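Side-chain contacts in beta-lactamase (Serratia marcescens, PDB 5GWA), which probably hydrolyses the beta-lactam ring of antibiotics to a substituted beta-amino acid, as a class A extended-spectrum enzyme that is inhibited by avibactam: residues A20-A25 / A265-S270; K50-L55 / K139-K144. All blocks are in the same frame, centred on the assembly; numbering follows the deposited sequence.

Overall arrangement
After the N-terminal helix 4-15 the chain enters strand 21-28 of the five-stranded antiparallel sheet, where contact 1 begins; its other half comes 240 residues later, on the C-terminal helix 257-276. Contact 1 therefore closes a loop that takes in most of the chain. Contact 2 is nested inside that loop: it opens on helix 49-63 and closes 84 residues on, at strand 141-142 of a small three-stranded sheet. The centres lie about 21 Å apart and the nearest atoms about 11 Å apart, without touching. Contact 1 packs the C-terminal helix on strand 21-28 of the large sheet, whereas contact 2 packs helix 49-63 against the outer strand of the small sheet and the residue just after it.

Contact 1 (A20-A25 / A265-S270)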
loop_
_atom_site.group_PDB
_atom_site.type_symbol
_atom_site.label_atom_id
_atom_site.label_comp_id
_atom_site.label_asym_id
_atom_site.label_seq_id
_atom_site.Cartn_x
_atom_site.Cartn_y
_atom_site.Cartn_z
ATOM N N ALA A 20 4.434 -24.949 2.790
ATOM C CA ALA A 20 4.185 -24.127 1.615
ATOM C C ALA A 20 4.502 -24.949 0.392
ATOM O O ALA A 20 5.244 -25.929 0.444
ATOM C CB ALA A 20 5.080 -22.885 1.617
ATOM N N LYS A 21 3.917 -24.536 -0.728
ATOM C CA LYS A 21 4.182 -25.130 -2.036
ATOM C C LYS A 21 5.181 -24.218 -2.733
ATOM O O LYS A 21 4.815 -23.102 -3.131
ATOM C CB LYS A 21 2.898 -25.220 -2.868
ATOM C CG LYS A 21 3.167 -25.882 -4.216
ATOM C CD LYS A 21 2.026 -25.805 -5.228
ATOM C CE LYS A 21 1.039 -26.953 -5.092
ATOM N NZ LYS A 21 1.641 -28.281 -4.800
ATOM N N VAL A 22 6.397 -24.690 -2.893
ATOM C CA VAL A 22 7.485 -23.808 -3.346
ATOM C C VAL A 22 7.945 -24.256 -4.727
ATOM O O VAL A 22 8.430 -25.361 -4.915
ATOM C CB VAL A 22 8.658 -23.794 -2.380
ATOM C CG1 VAL A 22 9.730 -22.823 -2.851
ATOM C CG2 VAL A 22 8.185 -23.425 -0.974
ATOM N N GLY A 23 7.815 -23.366 -5.701
ATOM C CA GLY A 23 8.277 -23.630 -7.057
ATOM C C GLY A 23 9.605 -22.973 -7.306
ATOM O O GLY A 23 9.790 -21.811 -6.945
ATOM N N VAL A 24 10.523 -23.715 -7.891
ATOM C CA VAL A 24 11.879 -23.213 -8.124
ATOM C C VAL A 24 12.290 -23.490 -9.564
ATOM O O VAL A 24 12.126 -24.600 -10.043
ATOM C CB VAL A 24 12.905 -23.899 -7.229
ATOM C CG1 VAL A 24 14.288 -23.313 -7.490
ATOM C CG2 VAL A 24 12.522 -23.749 -5.772
ATOM N N ALA A 25 12.883 -22.509 -10.253
ATOM C CA ALA A 25 13.577 -22.795 -11.504
ATOM C C ALA A 25 14.841 -21.974 -11.573
ATOM O O ALA A 25 14.885 -20.825 -11.103
ATOM C CB ALA A 25 12.729 -22.522 -12.716
ATOM N N ALA A 265 15.805 -17.012 0.203
ATOM C CA ALA A 265 17.197 -16.630 0.432
ATOM C C ALA A 265 18.089 -17.879 0.519
ATOM O O ALA A 265 19.161 -17.941 -0.065
ATOM C CB ALA A 265 17.303 -15.788 1.707
ATOM N N GLU A 266 17.584 -18.900 1.218
ATOM C CA GLU A 266 18.340 -20.120 1.435
ATOM C C GLU A 266 18.436 -20.948 0.161
ATOM O O GLU A 266 19.514 -21.416 -0.180
ATOM C CB GLU A 266 17.730 -20.957 2.538
ATOM C CG GLU A 266 17.886 -20.343 3.917
ATOM C CD GLU A 266 19.251 -20.591 4.543
ATOM O OE1 GLU A 266 20.212 -20.978 3.844
ATOM O OE2 GLU A 266 19.349 -20.362 5.770
ATOM N N ILE A 267 17.349 -21.024 -0.603
ATOM C CA ILE A 267 17.381 -21.747 -1.882
ATOM C C ILE A 267 18.359 -21.054 -2.838
ATOM O O ILE A 267 19.194 -21.675 -3.489
ATOM C CB ILE A 267 15.974 -21.909 -2.508
ATOM C CG1 ILE A 267 15.173 -22.928 -1.707
ATOM C CG2 ILE A 267 16.066 -22.353 -3.961
ATOM C CD1 ILE A 267 13.717 -22.991 -2.060
ATOM N N CYS A 268 18.279 -19.731 -2.905
ATOM C CA CYS A 268 19.204 -18.995 -3.741
ATOM C C CYS A 268 20.669 -19.202 -3.334
ATOM O O CYS A 268 21.513 -19.405 -4.176
ATOM C CB CYS A 268 18.849 -17.510 -3.772
ATOM S SG CYS A 268 19.849 -16.640 -5.024
ATOM N N LYS A 269 20.934 -19.154 -2.032
ATOM C CA LYS A 269 22.282 -19.367 -1.478
ATOM C C LYS A 269 22.800 -20.736 -1.877
ATOM O O LYS A 269 23.992 -20.889 -2.202
ATOM C CB LYS A 269 22.192 -19.225 0.052
ATOM C CG LYS A 269 23.479 -19.485 0.822
ATOM C CD LYS A 269 24.600 -18.551 0.452
ATOM C CE LYS A 269 25.740 -18.720 1.459
ATOM N NZ LYS A 269 27.062 -18.838 0.813
ATOM N N SER A 270 21.929 -21.744 -1.795
ATOM C CA SER A 270 22.306 -23.111 -2.168
ATOM C C SER A 270 22.738 -23.135 -3.626
ATOM O O SER A 270 23.760 -23.735 -3.973
ATOM C CB SER A 270 21.162 -24.116 -1.966
ATOM O OG SER A 270 20.896 -24.345 -0.583
#
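A chi1 of -72° sets CG1 of Ile267 beside its own backbone N, and the nearly extended chi2 of 169° carries CD1 onward to the strand, where it meets Val22 and Val24. Both valines keep CG1 anti to N, near 180°, and both start from CA atoms whose CB points to the helix, two residues apart on one face of strand 21-28. Ile267 CD1 lies 4.0 Å from Val24 CG2 and 4.1 Å from Val22 CG1, so a single methyl group touches both residues. The other branch of Ile267 adds a further point, its CG2 lying 4.1 Å from Val24 CG1. Val24 and Ile267 thus approach tip to tip through two methyl pairs, while Val22 and Ile267 run alongside, pointing opposite ways. The backbones stay well separated, the nearest CA atoms, of Val24 and Ile267, being 8.4 Å apart. Around this point, Ile11 and Leu15 of helix 4-15 pack on Ile267 and Val22 respectively, so both terminal helices cover this face of the sheet, as in the class A alpha/beta domain. With no hydrogen bond between the segments and all three residues buried, the contact is held by van der Waals packing and exclusion of water.

Contact 2 (K50-L55 / K139-K144); sequences KFHLAL and KNISIK
His52 has the most surface buried here, and it meets Ile143 and Ile141 through different parts of its side chain. Nearest its backbone, CB of His52 is 3.8 Å from Ile143 CD1; that methyl lies oblique to the ring, with CG of His52 4.2 Å away. Farther out, the imidazole turns an edge to Ile141, whose CD1 is close to the ring plane and 3.9 Å from His52 NE2. The other branch of Ile141 takes part too, its CG2 lying 3.9 Å from His52 CD2. With chi1 at -59° and chi2 at 174°, Ile141 has CG1 beside its backbone N and CD1 extended, which puts CD1 at the ring edge while CG2 approaches from off the plane. Two residues apart, the isoleucines both direct CB to the helix. No hydrogen bond crosses the contact. Ile133 of helix 126-135 and Leu170 of helix 164-175 also pack on His52. Two residues earlier on the same helix, Lys50 NZ hydrogen-bonds to Ser47 OG, Ser111 OG and Asn113 OD1, all in the avibactam pocket. Helix 49-63, buried beside the small sheet and starting at what is probably the SxxK motif of Ser47 and Lys50, is as in serine beta-lactamases and the related penicillin-binding proteins.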
loop_
_atom_site.group_PDB
_atom_site.type_symbol
_atom_site.label_atom_id
_atom_site.label_comp_id
_atom_site.label_asym_id
_atom_site.label_seq_id
_atom_site.Cartn_x
_atom_site.Cartn_y
_atom_site.Cartn_z
ATOM N N LYS A 50 5.041 -7.491 -13.236
ATOM C CA LYS A 50 5.394 -6.136 -13.679
ATOM C C LYS A 50 6.647 -6.189 -14.563
ATOM O O LYS A 50 6.915 -5.251 -15.325
ATOM C CB LYS A 50 5.586 -5.196 -12.493
ATOM C CG LYS A 50 4.272 -4.955 -11.745
ATOM C CD LYS A 50 4.499 -4.341 -10.371
ATOM C CE LYS A 50 3.192 -4.271 -9.609
ATOM N NZ LYS A 50 3.360 -3.596 -8.299
ATOM N N PHE A 51 7.460 -7.227 -14.411
ATOM C CA PHE A 51 8.552 -7.467 -15.372
ATOM C C PHE A 51 7.998 -7.640 -16.772
ATOM O O PHE A 51 8.426 -6.965 -17.732
ATOM C CB PHE A 51 9.381 -8.691 -14.920
ATOM C CG PHE A 51 10.362 -9.177 -15.957
ATOM C CD1 PHE A 51 11.418 -8.370 -16.336
ATOM C CD2 PHE A 51 10.229 -10.424 -16.526
ATOM C CE1 PHE A 51 12.350 -8.806 -17.256
ATOM C CE2 PHE A 51 11.140 -10.851 -17.488
ATOM C CZ PHE A 51 12.205 -10.031 -17.840
ATOM N N HIS A 52 7.002 -8.502 -16.885
ATOM C CA HIS A 52 6.427 -8.871 -18.177
ATOM C C HIS A 52 5.791 -7.598 -18.742
ATOM O O HIS A 52 5.895 -7.302 -19.923
ATOM C CB HIS A 52 5.343 -9.929 -17.982
ATOM C CG HIS A 52 5.814 -11.163 -17.275
ATOM N ND1 HIS A 52 6.293 -11.131 -15.976
ATOM C CD2 HIS A 52 5.759 -12.471 -17.610
ATOM C CE1 HIS A 52 6.596 -12.353 -15.594
ATOM N NE2 HIS A 52 6.280 -13.187 -16.558
ATOM N N LEU A 53 5.085 -6.868 -17.882
ATOM C CA LEU A 53 4.451 -5.608 -18.297
ATOM C C LEU A 53 5.470 -4.603 -18.849
ATOM O O LEU A 53 5.276 -4.047 -19.950
ATOM C CB LEU A 53 3.713 -5.030 -17.085
ATOM C CG LEU A 53 3.208 -3.611 -17.266
ATOM C CD1 LEU A 53 2.221 -3.502 -18.414
ATOM C CD2 LEU A 53 2.605 -3.097 -15.974
ATOM N N ALA A 54 6.628 -4.520 -18.211
ATOM C CA ALA A 54 7.669 -3.588 -18.590
ATOM C C ALA A 54 8.232 -3.974 -19.959
ATOM O O ALA A 54 8.454 -3.107 -20.807
ATOM C CB ALA A 54 8.739 -3.518 -17.544
ATOM N N LEU A 55 8.440 -5.262 -20.171
ATOM C CA LEU A 55 8.829 -5.748 -21.513
ATOM C C LEU A 55 7.860 -5.271 -22.572
ATOM O O LEU A 55 8.298 -4.728 -23.594
ATOM C CB LEU A 55 8.893 -7.273 -21.559
ATOM C CG LEU A 55 9.949 -7.947 -20.693
ATOM C CD1 LEU A 55 9.783 -9.446 -20.754
ATOM C CD2 LEU A 55 11.361 -7.580 -21.071
ATOM N N LYS A 139 5.618 -20.418 -23.168
ATOM C CA LYS A 139 4.318 -20.926 -22.775
ATOM C C LYS A 139 4.186 -20.850 -21.247
ATOM O O LYS A 139 5.177 -20.604 -20.549
ATOM C CB LYS A 139 4.131 -22.367 -23.239
ATOM C CG LYS A 139 4.179 -22.551 -24.751
ATOM C CD LYS A 139 3.681 -23.932 -25.132
ATOM C CE LYS A 139 3.330 -24.000 -26.604
ATOM N NZ LYS A 139 4.541 -24.339 -27.388
ATOM N N ASN A 140 2.991 -21.118 -20.753
ATOM C CA ASN A 140 2.764 -21.338 -19.300
ATOM C C ASN A 140 2.913 -20.075 -18.487
ATOM O O ASN A 140 3.265 -20.133 -17.293
ATOM C CB ASN A 140 3.631 -22.439 -18.733
ATOM C CG ASN A 140 3.077 -23.815 -19.037
ATOM O OD1 ASN A 140 1.880 -23.968 -19.307
ATOM N ND2 ASN A 140 3.945 -24.769 -19.143
ATOM N N ILE A 141 2.497 -18.960 -19.074
ATOM C CA ILE A 141 2.289 -17.717 -18.347
ATOM C C ILE A 141 0.899 -17.198 -18.686
ATOM O O ILE A 141 0.553 -17.101 -19.878
ATOM C CB ILE A 141 3.347 -16.649 -18.712
ATOM C CG1 ILE A 141 4.757 -17.167 -18.403
ATOM C CG2 ILE A 141 3.101 -15.347 -17.941
ATOM C CD1 ILE A 141 5.903 -16.293 -18.831
ATOM N N SER A 142 0.158 -16.784 -17.665
ATOM C CA SER A 142 -1.197 -16.263 -17.829
ATOM C C SER A 142 -1.279 -14.885 -17.208
ATOM O O SER A 142 -1.072 -14.739 -16.000
ATOM C CB SER A 142 -2.209 -17.195 -17.187
ATOM O OG SER A 142 -3.511 -16.629 -17.187
ATOM N N ILE A 143 -1.606 -13.884 -18.019
ATOM C CA ILE A 143 -1.780 -12.509 -17.533
ATOM C C ILE A 143 -3.215 -12.091 -17.820
ATOM O O ILE A 143 -3.597 -11.885 -18.998
ATOM C CB ILE A 143 -0.728 -11.560 -18.130
ATOM C CG1 ILE A 143 0.681 -11.997 -17.684
ATOM C CG2 ILE A 143 -1.014 -10.093 -17.807
ATOM C CD1 ILE A 143 1.834 -11.392 -18.442
ATOM N N LYS A 144 -3.967 -11.888 -16.738
ATOM C CA LYS A 144 -5.410 -11.720 -16.821
ATOM C C LYS A 144 -5.953 -10.517 -16.053
ATOM O O LYS A 144 -7.093 -10.141 -16.259
ATOM C CB LYS A 144 -6.077 -12.983 -16.350
ATOM C CG LYS A 144 -5.776 -14.190 -17.227
ATOM C CD LYS A 144 -6.377 -14.116 -18.604
ATOM C CE LYS A 144 -5.749 -15.190 -19.495
ATOM N NZ LYS A 144 -6.461 -15.291 -20.797
#